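Long-range contact in putative ubiquinone biosynthesis protein (Nostoc punctiforme, PDB 3MSQ), which is of unknown function but belongs to the Coq4 superfamily and probably takes part in ubiquinone (coenzyme Q) biosynthesis: residues V62-P74 and V111-T125. Sequence-based numbering, arbitrary orientation.
Sequences VNALFSERWLPAP and VVDDISYLKMLWRST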
# COMPACT_ATOMS: atom_id res chain seq x y z
N VAL A 62 -37.31 -0.65 1.66
CA VAL A 62 -36.05 0.08 1.86
C VAL A 62 -36.27 1.51 1.35
O VAL A 62 -36.10 2.47 2.11
CB VAL A 62 -34.87 -0.65 1.12
CG1 VAL A 62 -33.65 0.24 1.04
CG2 VAL A 62 -34.51 -1.97 1.79
N ASN A 63 -36.73 1.64 0.09
CA ASN A 63 -37.07 2.93 -0.53
C ASN A 63 -38.01 3.78 0.35
O ASN A 63 -37.96 5.01 0.28
CB ASN A 63 -37.65 2.71 -1.91
CG ASN A 63 -37.81 3.98 -2.69
OD1 ASN A 63 -38.78 4.71 -2.55
ND2 ASN A 63 -36.85 4.27 -3.53
N ALA A 64 -38.84 3.13 1.19
CA ALA A 64 -39.73 3.79 2.16
C ALA A 64 -38.88 4.50 3.22
O ALA A 64 -39.13 5.69 3.47
CB ALA A 64 -40.66 2.77 2.81
N LEU A 65 -37.86 3.81 3.80
CA LEU A 65 -36.97 4.41 4.79
C LEU A 65 -36.14 5.53 4.16
O LEU A 65 -35.89 6.53 4.82
CB LEU A 65 -36.02 3.39 5.44
CG LEU A 65 -36.61 2.16 6.16
CD1 LEU A 65 -35.53 1.46 6.94
CD2 LEU A 65 -37.73 2.53 7.09
N PHE A 66 -35.76 5.39 2.89
CA PHE A 66 -35.00 6.44 2.21
C PHE A 66 -35.85 7.72 2.08
O PHE A 66 -35.33 8.82 2.26
CB PHE A 66 -34.43 5.93 0.87
CG PHE A 66 -33.07 5.25 0.95
CD1 PHE A 66 -32.97 3.88 1.16
CD2 PHE A 66 -31.90 5.97 0.81
CE1 PHE A 66 -31.72 3.25 1.22
CE2 PHE A 66 -30.64 5.35 0.88
CZ PHE A 66 -30.56 3.99 1.08
N SER A 67 -37.16 7.55 1.86
CA SER A 67 -38.17 8.63 1.73
C SER A 67 -38.37 9.38 3.04
O SER A 67 -38.43 10.61 3.01
CB SER A 67 -39.52 8.08 1.27
OG SER A 67 -39.35 7.33 0.09
N GLU A 68 -38.46 8.63 4.17
CA GLU A 68 -38.65 9.19 5.51
C GLU A 68 -37.33 9.66 6.16
O GLU A 68 -37.37 10.43 7.12
CB GLU A 68 -39.24 8.14 6.44
CG GLU A 68 -40.57 7.52 6.06
CD GLU A 68 -40.98 6.46 7.06
OE1 GLU A 68 -40.64 6.59 8.26
OE2 GLU A 68 -41.62 5.47 6.63
N ARG A 69 -36.17 9.13 5.68
CA ARG A 69 -34.83 9.32 6.25
C ARG A 69 -34.92 8.88 7.70
O ARG A 69 -34.50 9.58 8.63
CB ARG A 69 -34.28 10.73 6.08
CG ARG A 69 -34.08 11.13 4.62
CD ARG A 69 -32.74 10.67 4.10
NE ARG A 69 -32.39 11.23 2.80
CZ ARG A 69 -31.77 12.40 2.63
NH1 ARG A 69 -31.49 13.17 3.67
NH2 ARG A 69 -31.44 12.81 1.41
N TRP A 70 -35.56 7.71 7.88
CA TRP A 70 -35.85 7.04 9.14
C TRP A 70 -34.59 6.67 9.88
O TRP A 70 -33.69 6.05 9.30
CB TRP A 70 -36.70 5.77 8.89
CG TRP A 70 -37.08 5.05 10.16
CD1 TRP A 70 -38.18 5.27 10.92
CD2 TRP A 70 -36.29 4.08 10.87
NE1 TRP A 70 -38.14 4.49 12.06
CE2 TRP A 70 -36.99 3.76 12.06
CE3 TRP A 70 -35.05 3.45 10.62
CZ2 TRP A 70 -36.50 2.84 12.98
CZ3 TRP A 70 -34.57 2.54 11.54
CH2 TRP A 70 -35.29 2.24 12.71
N LEU A 71 -34.56 6.99 11.17
CA LEU A 71 -33.46 6.61 12.07
C LEU A 71 -34.09 6.19 13.38
O LEU A 71 -35.15 6.70 13.71
CB LEU A 71 -32.45 7.75 12.25
CG LEU A 71 -31.55 8.07 11.05
CD1 LEU A 71 -30.83 9.36 11.25
CD2 LEU A 71 -30.58 6.93 10.75
N PRO A 72 -33.53 5.21 14.12
CA PRO A 72 -34.21 4.74 15.34
C PRO A 72 -34.28 5.76 16.48
O PRO A 72 -33.36 6.55 16.68
CB PRO A 72 -33.42 3.49 15.72
CG PRO A 72 -32.09 3.71 15.14
CD PRO A 72 -32.29 4.46 13.88
N ALA A 73 -35.42 5.74 17.20
CA ALA A 73 -35.70 6.61 18.35
C ALA A 73 -34.70 6.33 19.47
O ALA A 73 -34.17 5.22 19.56
CB ALA A 73 -37.12 6.39 18.82
N PRO A 74 -34.38 7.31 20.33
CA PRO A 74 -33.41 7.03 21.40
C PRO A 74 -34.02 6.07 22.44
O PRO A 74 -35.24 6.05 22.65
CB PRO A 74 -33.10 8.41 21.98
CG PRO A 74 -34.31 9.22 21.69
CD PRO A 74 -34.87 8.71 20.40
N VAL A 111 -26.90 14.10 8.17
CA VAL A 111 -27.59 13.48 7.02
C VAL A 111 -27.91 14.58 5.99
O VAL A 111 -28.77 15.45 6.21
CB VAL A 111 -28.80 12.59 7.41
CG1 VAL A 111 -29.56 12.09 6.18
CG2 VAL A 111 -28.36 11.43 8.26
N VAL A 112 -27.15 14.55 4.90
CA VAL A 112 -27.14 15.55 3.84
C VAL A 112 -27.63 15.01 2.49
O VAL A 112 -28.13 15.77 1.67
CB VAL A 112 -25.70 16.17 3.84
CG1 VAL A 112 -25.21 16.57 2.44
CG2 VAL A 112 -25.61 17.34 4.82
N ASP A 113 -27.50 13.68 2.27
CA ASP A 113 -27.90 12.99 1.04
C ASP A 113 -28.18 11.51 1.29
O ASP A 113 -28.18 11.09 2.45
CB ASP A 113 -26.84 13.20 -0.07
CG ASP A 113 -25.47 12.56 0.13
OD1 ASP A 113 -25.16 12.15 1.28
OD2 ASP A 113 -24.71 12.47 -0.85
N ASP A 114 -28.42 10.71 0.22
CA ASP A 114 -28.72 9.29 0.41
C ASP A 114 -27.53 8.47 0.94
O ASP A 114 -27.76 7.55 1.72
CB ASP A 114 -29.32 8.64 -0.84
CG ASP A 114 -30.65 9.19 -1.36
OD1 ASP A 114 -31.53 9.57 -0.51
OD2 ASP A 114 -30.87 9.11 -2.59
N ILE A 115 -26.27 8.80 0.52
CA ILE A 115 -25.07 8.10 1.00
C ILE A 115 -24.83 8.38 2.52
O ILE A 115 -24.61 7.44 3.28
CB ILE A 115 -23.84 8.41 0.10
CG1 ILE A 115 -23.98 7.68 -1.24
CG2 ILE A 115 -22.51 8.09 0.81
CD1 ILE A 115 -23.08 8.20 -2.37
N SER A 116 -24.92 9.67 2.96
CA SER A 116 -24.79 10.01 4.37
C SER A 116 -25.97 9.42 5.16
O SER A 116 -25.80 8.99 6.31
CB SER A 116 -24.62 11.51 4.59
OG SER A 116 -25.58 12.26 3.87
N TYR A 117 -27.15 9.32 4.51
CA TYR A 117 -28.28 8.68 5.15
C TYR A 117 -28.01 7.16 5.42
O TYR A 117 -28.16 6.70 6.54
CB TYR A 117 -29.59 8.86 4.35
CG TYR A 117 -30.68 7.97 4.92
CD1 TYR A 117 -31.06 8.07 6.25
CD2 TYR A 117 -31.25 6.96 4.15
CE1 TYR A 117 -31.97 7.19 6.81
CE2 TYR A 117 -32.21 6.11 4.69
CZ TYR A 117 -32.57 6.22 6.02
OH TYR A 117 -33.48 5.37 6.58
N LEU A 118 -27.65 6.40 4.39
CA LEU A 118 -27.38 4.96 4.50
C LEU A 118 -26.29 4.67 5.52
O LEU A 118 -26.38 3.67 6.22
CB LEU A 118 -27.03 4.38 3.13
CG LEU A 118 -26.72 2.88 3.05
CD1 LEU A 118 -27.89 2.05 3.52
CD2 LEU A 118 -26.27 2.50 1.65
N LYS A 119 -25.29 5.56 5.62
CA LYS A 119 -24.19 5.45 6.57
C LYS A 119 -24.75 5.52 7.98
O LYS A 119 -24.44 4.66 8.80
CB LYS A 119 -23.20 6.59 6.31
CG LYS A 119 -21.81 6.37 6.87
CD LYS A 119 -20.77 7.12 6.05
CE LYS A 119 -20.62 8.51 6.50
NZ LYS A 119 -19.49 9.16 5.83
N MSE A 120 -25.64 6.52 8.24
CA MSE A 120 -26.27 6.71 9.55
C MSE A 120 -27.22 5.58 9.87
O MSE A 120 -27.10 5.01 10.95
CB MSE A 120 -26.92 8.09 9.67
CG MSE A 120 -25.89 9.23 9.72
SE MSE A 120 -24.53 8.99 11.10
CE MSE A 120 -25.77 9.47 12.61
N LEU A 121 -28.07 5.15 8.90
CA LEU A 121 -28.97 4.02 9.13
C LEU A 121 -28.18 2.75 9.56
O LEU A 121 -28.53 2.08 10.53
CB LEU A 121 -29.84 3.74 7.89
CG LEU A 121 -30.79 2.55 7.99
CD1 LEU A 121 -31.85 2.79 9.01
CD2 LEU A 121 -31.40 2.20 6.65
N TRP A 122 -27.09 2.49 8.85
CA TRP A 122 -26.18 1.38 9.06
C TRP A 122 -25.57 1.41 10.48
O TRP A 122 -25.68 0.43 11.21
CB TRP A 122 -25.09 1.43 7.96
CG TRP A 122 -23.89 0.56 8.18
CD1 TRP A 122 -22.62 0.96 8.48
CD2 TRP A 122 -23.87 -0.86 8.10
NE1 TRP A 122 -21.80 -0.14 8.62
CE2 TRP A 122 -22.54 -1.27 8.38
CE3 TRP A 122 -24.84 -1.84 7.80
CZ2 TRP A 122 -22.16 -2.62 8.36
CZ3 TRP A 122 -24.47 -3.18 7.81
CH2 TRP A 122 -23.14 -3.56 8.08
N ARG A 123 -24.96 2.56 10.86
CA ARG A 123 -24.32 2.75 12.15
C ARG A 123 -25.30 2.68 13.32
O ARG A 123 -24.99 2.05 14.33
CB ARG A 123 -23.52 4.05 12.16
CG ARG A 123 -22.29 4.02 11.26
CD ARG A 123 -21.50 5.32 11.30
NE ARG A 123 -20.40 5.27 10.34
CZ ARG A 123 -19.57 6.27 10.06
NH1 ARG A 123 -19.69 7.43 10.68
NH2 ARG A 123 -18.60 6.10 9.16
N SER A 124 -26.50 3.28 13.18
CA SER A 124 -27.54 3.29 14.23
C SER A 124 -28.12 1.93 14.50
O SER A 124 -28.58 1.68 15.62
CB SER A 124 -28.72 4.17 13.81
OG SER A 124 -28.36 5.15 12.87
N THR A 125 -28.21 1.09 13.46
CA THR A 125 -28.90 -0.19 13.55
C THR A 125 -28.06 -1.44 13.47
O THR A 125 -28.50 -2.44 14.05
CB THR A 125 -30.09 -0.23 12.57
OG1 THR A 125 -29.63 -0.26 11.23
CG2 THR A 125 -31.06 0.93 12.77
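Tyr117 and Arg69 meet where helix 62-68 ends against helix 114-125 in this all-helical Coq4-family fold; the two axes cross at 109°, 10.8 Å apart at their closest. Arg69, with positive phi, is the first residue to leave helix 62-68, and the extended chain that follows runs along helix 114-125, bringing Leu71 beside Leu121 and Pro72 beside Ser124. Tyr117 fills the junction. A chi1 of 170°, which turns CG away from the backbone N, sends its ring between the end of helix 62-68 and the extended chain that leaves it. Tyr117 OH donates to Trp70 O at 2.8 Å, in the carbonyl plane and on a lone pair, which ties the buried hydroxyl to the turn. One edge of this ring points at the face of Phe66 in a T-shaped pair, centroids 5.1 Å apart, while Arg69 CA lies over a face in a CH-pi contact. The Arg69 side chain, bent at chi2 (-85°), passes along Tyr117 with CD against CG and CB, and brings its guanidinium to the start of helix 114-125, one face above Asp113 O. Its salt bridge to Asp114 is long, NH2 to OD1 3.8 Å; Lys57 pairs with the other carboxylate oxygen, OD2. Beyond the turn, Leu71 CD2 packs on the Met120-Leu121 backbone and Pro72 rests on Ser124 and Thr125. Leu121 CD1 sits at the edge of the Trp70 ring, in its plane, 3.6 Å from Trp70 CE3.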